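Local coordinates for protein putative tagatose-6-phosphate ketose/aldose isomerase (Escherichia coli, PDB 3C3J) that is of unestablished function but belongs to the SIS family, with two SIS domains in tandem in one chain, at residues S260-G263 with F264-G267; P286-R289 with Q290-D294; D317-A321 with G322-I326. All coordinates share one frame; numbering follows the deposited sequence.

Interaction 1: residues S260-G263 with F264-G267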
# COMPACT_ATOMS: atom_id res chain seq x y z
N SER A 260 -6.13 -6.52 3.07
CA SER A 260 -6.27 -7.92 2.74
C SER A 260 -6.96 -8.60 3.92
O SER A 260 -6.87 -8.11 5.04
CB SER A 260 -4.92 -8.57 2.49
OG SER A 260 -4.18 -8.58 3.67
N PRO A 261 -7.69 -9.68 3.67
CA PRO A 261 -8.28 -10.44 4.78
C PRO A 261 -7.30 -10.83 5.89
O PRO A 261 -7.62 -10.63 7.07
CB PRO A 261 -8.86 -11.68 4.07
CG PRO A 261 -9.24 -11.16 2.73
CD PRO A 261 -8.14 -10.17 2.36
N THR A 262 -6.11 -11.33 5.54
CA THR A 262 -5.14 -11.74 6.56
C THR A 262 -4.47 -10.53 7.23
O THR A 262 -4.27 -10.53 8.44
CB THR A 262 -4.10 -12.70 5.98
OG1 THR A 262 -3.48 -12.08 4.86
CG2 THR A 262 -4.77 -14.02 5.52
N GLY A 263 -4.18 -9.48 6.46
CA GLY A 263 -3.66 -8.22 6.98
C GLY A 263 -4.60 -7.58 7.99
O GLY A 263 -4.16 -7.01 8.99
N PHE A 264 -5.91 -7.72 7.73
CA PHE A 264 -6.95 -7.10 8.55
C PHE A 264 -6.90 -7.51 10.02
O PHE A 264 -7.23 -6.71 10.90
CB PHE A 264 -8.33 -7.42 7.96
CG PHE A 264 -9.43 -6.46 8.37
CD1 PHE A 264 -9.27 -5.09 8.25
CD2 PHE A 264 -10.65 -6.95 8.81
CE1 PHE A 264 -10.29 -4.21 8.61
CE2 PHE A 264 -11.69 -6.08 9.16
CZ PHE A 264 -11.51 -4.71 9.06
N ARG A 265 -6.46 -8.73 10.29
CA ARG A 265 -6.38 -9.24 11.67
C ARG A 265 -5.37 -8.51 12.54
O ARG A 265 -5.54 -8.45 13.75
CB ARG A 265 -6.01 -10.71 11.67
CG ARG A 265 -7.12 -11.61 11.26
CD ARG A 265 -6.83 -13.00 11.75
NE ARG A 265 -7.86 -13.91 11.28
CZ ARG A 265 -7.82 -14.53 10.11
NH1 ARG A 265 -6.79 -14.38 9.27
NH2 ARG A 265 -8.81 -15.34 9.78
N HIS A 266 -4.31 -7.98 11.93
CA HIS A 266 -3.17 -7.42 12.66
C HIS A 266 -3.30 -5.93 13.05
O HIS A 266 -2.34 -5.14 12.89
CB HIS A 266 -1.91 -7.67 11.84
CG HIS A 266 -1.53 -9.11 11.76
ND1 HIS A 266 -2.01 -9.96 10.78
CD2 HIS A 266 -0.75 -9.88 12.55
CE1 HIS A 266 -1.52 -11.17 10.96
NE2 HIS A 266 -0.74 -11.14 12.02
N GLY A 267 -4.46 -5.56 13.57
CA GLY A 267 -4.75 -4.20 14.04
C GLY A 267 -5.96 -3.54 13.40
O GLY A 267 -6.83 -3.01 14.10
O HOH W 1 -4.24 -13.01 9.50

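Interaction 2: residues P286-R289 with Q290-D294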
# COMPACT_ATOMS: atom_id res chain seq x y z
N PRO A 286 -7.95 -21.64 -5.43
CA PRO A 286 -8.33 -22.63 -4.42
C PRO A 286 -7.46 -22.62 -3.13
O PRO A 286 -7.93 -22.95 -2.05
CB PRO A 286 -8.21 -23.95 -5.18
CG PRO A 286 -7.20 -23.67 -6.24
CD PRO A 286 -7.48 -22.27 -6.68
N TYR A 287 -6.21 -22.21 -3.23
CA TYR A 287 -5.38 -22.02 -2.04
C TYR A 287 -5.78 -20.73 -1.28
O TYR A 287 -6.16 -20.76 -0.09
CB TYR A 287 -3.90 -21.99 -2.43
CG TYR A 287 -3.02 -21.71 -1.25
CD1 TYR A 287 -2.75 -22.71 -0.31
CD2 TYR A 287 -2.48 -20.46 -1.07
CE1 TYR A 287 -1.95 -22.44 0.79
CE2 TYR A 287 -1.68 -20.18 0.01
CZ TYR A 287 -1.41 -21.16 0.93
OH TYR A 287 -0.62 -20.84 1.99
N THR A 288 -5.69 -19.62 -2.01
CA THR A 288 -5.92 -18.27 -1.49
C THR A 288 -7.27 -18.14 -0.81
O THR A 288 -7.37 -17.61 0.28
CB THR A 288 -5.83 -17.23 -2.61
OG1 THR A 288 -4.59 -17.41 -3.35
CG2 THR A 288 -5.94 -15.79 -2.06
N ARG A 289 -8.32 -18.66 -1.45
CA ARG A 289 -9.67 -18.48 -0.92
C ARG A 289 -9.93 -19.11 0.44
O ARG A 289 -10.78 -18.66 1.17
CB ARG A 289 -10.71 -18.95 -1.92
CG ARG A 289 -10.78 -20.39 -2.15
CD ARG A 289 -11.63 -20.68 -3.40
NE ARG A 289 -12.90 -19.94 -3.41
CZ ARG A 289 -14.01 -20.35 -2.81
NH1 ARG A 289 -14.02 -21.51 -2.15
NH2 ARG A 289 -15.11 -19.62 -2.88
N GLN A 290 -9.15 -20.12 0.79
CA GLN A 290 -9.25 -20.71 2.13
C GLN A 290 -9.04 -19.65 3.21
O GLN A 290 -9.75 -19.61 4.20
CB GLN A 290 -8.23 -21.82 2.27
CG GLN A 290 -8.41 -22.92 1.27
CD GLN A 290 -7.32 -23.92 1.41
OE1 GLN A 290 -6.18 -23.69 0.97
NE2 GLN A 290 -7.61 -25.00 2.12
N TYR A 291 -8.09 -18.75 2.98
CA TYR A 291 -7.78 -17.70 3.92
C TYR A 291 -8.89 -16.65 3.96
O TYR A 291 -9.24 -16.15 5.02
CB TYR A 291 -6.44 -17.05 3.58
CG TYR A 291 -5.26 -17.99 3.80
CD1 TYR A 291 -4.63 -18.07 5.03
CD2 TYR A 291 -4.80 -18.81 2.77
CE1 TYR A 291 -3.56 -18.92 5.23
CE2 TYR A 291 -3.76 -19.67 2.96
CZ TYR A 291 -3.14 -19.73 4.20
OH TYR A 291 -2.09 -20.58 4.39
N ASP A 292 -9.41 -16.31 2.78
CA ASP A 292 -10.56 -15.39 2.66
C ASP A 292 -11.77 -15.90 3.43
O ASP A 292 -12.41 -15.15 4.16
CB ASP A 292 -10.95 -15.16 1.21
CG ASP A 292 -9.84 -14.49 0.39
OD1 ASP A 292 -8.88 -13.94 0.98
OD2 ASP A 292 -9.93 -14.54 -0.85
N LEU A 293 -12.06 -17.18 3.27
CA LEU A 293 -13.22 -17.76 3.93
C LEU A 293 -13.04 -17.91 5.46
O LEU A 293 -13.99 -17.74 6.20
CB LEU A 293 -13.57 -19.08 3.26
CG LEU A 293 -14.11 -19.01 1.83
CD1 LEU A 293 -14.45 -20.42 1.39
CD2 LEU A 293 -15.37 -18.12 1.74
N ASP A 294 -11.83 -18.21 5.94
CA ASP A 294 -11.56 -18.20 7.38
C ASP A 294 -11.76 -16.83 8.01
O ASP A 294 -12.33 -16.72 9.09
CB ASP A 294 -10.14 -18.63 7.67
CG ASP A 294 -9.92 -20.07 7.40
OD1 ASP A 294 -10.91 -20.84 7.29
OD2 ASP A 294 -8.73 -20.43 7.31

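Interaction 3: residues D317-A321 with G322-I326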
# COMPACT_ATOMS: atom_id res chain seq x y z
N ASP A 317 -20.96 -22.79 2.91
CA ASP A 317 -21.68 -22.53 4.14
C ASP A 317 -21.30 -21.19 4.74
O ASP A 317 -22.17 -20.41 5.14
CB ASP A 317 -21.44 -23.67 5.13
CG ASP A 317 -22.27 -24.90 4.79
OD1 ASP A 317 -23.47 -24.74 4.43
OD2 ASP A 317 -21.71 -26.03 4.90
N ILE A 318 -20.01 -20.90 4.77
CA ILE A 318 -19.52 -19.64 5.31
C ILE A 318 -20.07 -18.43 4.52
O ILE A 318 -20.55 -17.44 5.10
CB ILE A 318 -17.97 -19.60 5.35
CG1 ILE A 318 -17.47 -20.63 6.40
CG2 ILE A 318 -17.49 -18.20 5.72
CD1 ILE A 318 -15.97 -20.90 6.41
N VAL A 319 -20.00 -18.53 3.20
CA VAL A 319 -20.46 -17.46 2.32
C VAL A 319 -21.97 -17.27 2.46
O VAL A 319 -22.45 -16.16 2.56
CB VAL A 319 -20.08 -17.75 0.87
CG1 VAL A 319 -20.88 -16.88 -0.11
CG2 VAL A 319 -18.53 -17.59 0.68
N ALA A 320 -22.71 -18.38 2.53
CA ALA A 320 -24.18 -18.37 2.72
C ALA A 320 -24.70 -18.03 4.14
O ALA A 320 -25.88 -17.72 4.30
CB ALA A 320 -24.78 -19.71 2.26
N ALA A 321 -23.84 -18.06 5.16
CA ALA A 321 -24.25 -17.79 6.55
C ALA A 321 -24.47 -16.31 6.87
O ALA A 321 -24.50 -15.92 8.04
CB ALA A 321 -23.23 -18.36 7.50
N GLY A 322 -24.61 -15.48 5.83
CA GLY A 322 -24.91 -14.06 5.98
C GLY A 322 -25.00 -13.42 4.60
O GLY A 322 -24.96 -14.13 3.61
N PRO A 323 -25.17 -12.08 4.54
CA PRO A 323 -25.33 -11.36 3.27
C PRO A 323 -24.24 -11.74 2.29
O PRO A 323 -23.07 -11.83 2.68
CB PRO A 323 -25.19 -9.89 3.68
CG PRO A 323 -25.72 -9.87 5.07
CD PRO A 323 -25.25 -11.16 5.69
N HIS A 324 -24.63 -12.00 1.05
CA HIS A 324 -23.70 -12.45 0.04
C HIS A 324 -24.26 -12.24 -1.36
O HIS A 324 -25.49 -12.16 -1.55
CB HIS A 324 -23.34 -13.92 0.24
CG HIS A 324 -24.48 -14.86 0.02
ND1 HIS A 324 -25.46 -15.07 0.96
CD2 HIS A 324 -24.79 -15.65 -1.03
CE1 HIS A 324 -26.33 -15.94 0.50
NE2 HIS A 324 -25.95 -16.31 -0.71
N ILE A 325 -23.35 -12.15 -2.32
CA ILE A 325 -23.67 -12.05 -3.72
C ILE A 325 -22.87 -13.14 -4.43
O ILE A 325 -21.65 -13.19 -4.31
CB ILE A 325 -23.31 -10.66 -4.28
CG1 ILE A 325 -24.14 -9.58 -3.61
CG2 ILE A 325 -23.50 -10.60 -5.80
CD1 ILE A 325 -23.65 -8.18 -3.91
N ILE A 326 -23.55 -14.03 -5.15
CA ILE A 326 -22.85 -15.01 -5.99
C ILE A 326 -22.81 -14.45 -7.40
O ILE A 326 -23.82 -14.02 -7.93
CB ILE A 326 -23.52 -16.41 -5.99
CG1 ILE A 326 -23.72 -16.92 -4.56
CG2 ILE A 326 -22.72 -17.39 -6.83
CD1 ILE A 326 -22.47 -16.99 -3.70

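Interaction 1: residues S260-G263 with F264-G267
His266 reaches back round a short helical turn to Thr262: ND1 donates a hydrogen bond to Thr262 O, 3.3 Å away. That oxygen lies at the ring edge, in plane, at a moderately bent N-H...O angle of 144°. With CG beside the backbone N of His266 (chi1 -69°), the edge of the ring is turned to the Thr262 carbonyl. Arg265 meets the same carbonyl through solvent: water 1 donates to Thr262 O at 2.7 Å and accepts from Arg265 NH1 at 2.9 Å, lying in the guanidinium plane. The extended Arg265 chain carries NE on to a salt bridge with Glu298. These residues span a short, weakly bonded helical turn that follows strand 255-259 of the second SIS domain, and the loop after it. Ser260 is the N-cap: Gly263 N donates to Ser260 OG at 2.9 Å, a role for which the short hydroxyl side chain is well suited. Gly263 fits because a beta carbon would run into that OG. Phe264 N closes the turn on Ser260 O at 2.9 Å, while its CG, anti to the backbone N (chi1 -159°), sends the ring away to apolar Val228 and Leu230. The Thr262 hydroxyl, OG1, hydrogen-bonds Thr89 O of the second subunit.

Interaction 2: residues P286-R289 with Q290-D294
Tyr287 and Tyr291 form an offset edge-to-face pair, a local i to i+4 contact at the start of helix 288-302 in the second SIS domain. The edge of Tyr291 is turned toward the face of Tyr287, with the planes at 62° and the centroids 5.3 Å apart. Tyr291 CE2 makes the closest carbon contact, 3.4 Å from Tyr287 CZ. At their outer ends the phenols join, Tyr291 OH donating to Tyr287 OH at 2.8 Å. Tyrosine suits both places, since its ring packs while its hydroxyl reaches the subunit boundary: Tyr287 OH also bonds Val92 O, and Tyr291 OH bonds His380 N, both of the second subunit. CG anti to the backbone N (chi1 177°) swings the Tyr287 ring back to Tyr291, although the bond from CA to CB points away from it.

Arg289 and Leu293 lie side by side and point the same way, the arginine bent at chi3 (-48°) and its NH1 3.7 Å from Leu293 CD1; its NE is taken by Ser283 O. In the backbone, Leu293 N donates to Arg289 O at 2.9 Å, a regular helical bond. On another side of the helix, Asp292 OD1 bonds Ser232 OG and OD2 bonds Ser283 N. The helix is the crossover of a beta-alpha-beta unit between strands 276-281 and 307-312, as in the Rossmann-like SIS fold.

Interaction 3: residues D317-A321 with G322-I326
The imidazole of His324 has Ala320 CA over one face, 4.1 Å from the ring centroid and 21° off the normal, a CH-pi contact offset toward the rim. At the ring edge, in plane, lie Gly322 O and Ile326 CG1. Gly322 O accepts from His324 ND1 at 2.9 Å, a fairly straight bond at 157° that runs in the carbonyl plane and helps fix the rotation of the ring. CG stands between the backbone N and the carbonyl carbon (chi1 67°), which brings the imidazole back over the end of the helix. Histidine suits this place because it offers both a flat face and an N-H at its edge. Helix 317-320 passes through a short loop into strand 324-326, an edge strand of the second SIS domain's parallel sheet, completing a beta-alpha-beta unit begun by strand 307-312. Ala320 is small enough for the ring to lie close to its backbone; at Gly322, almost fully extended, a beta carbon would collide with Ala321 O. Val319, crossing His324 at about a right angle, sets CG1 3.9 Å from His324 CB and also 3.9 Å from Ile326 CD1. Leu293 and Leu296 of helix 288-302 pack against Val319.

In the fold
All three contacts belong to the second SIS domain and follow one another along the chain. Interaction 1 comes after edge strand 255-259, interaction 2 begins the crossover helix between strands 276-281 and 307-312, and interaction 3 leads into strand 324-326, the other edge of the same parallel sheet. Interaction 2 lies in the middle: its centre is about 13 Å from that of interaction 1 and about 14 Å from that of interaction 3, and it touches both, Asp292 packing on Pro261 and Leu293 on Val319. Interactions 1 and 3, with nearest atoms about 10 Å apart, do not meet. Helix 288-302 thus lies between the subunit interface, reached by interactions 1 and 2, and the helix that precedes the edge strand.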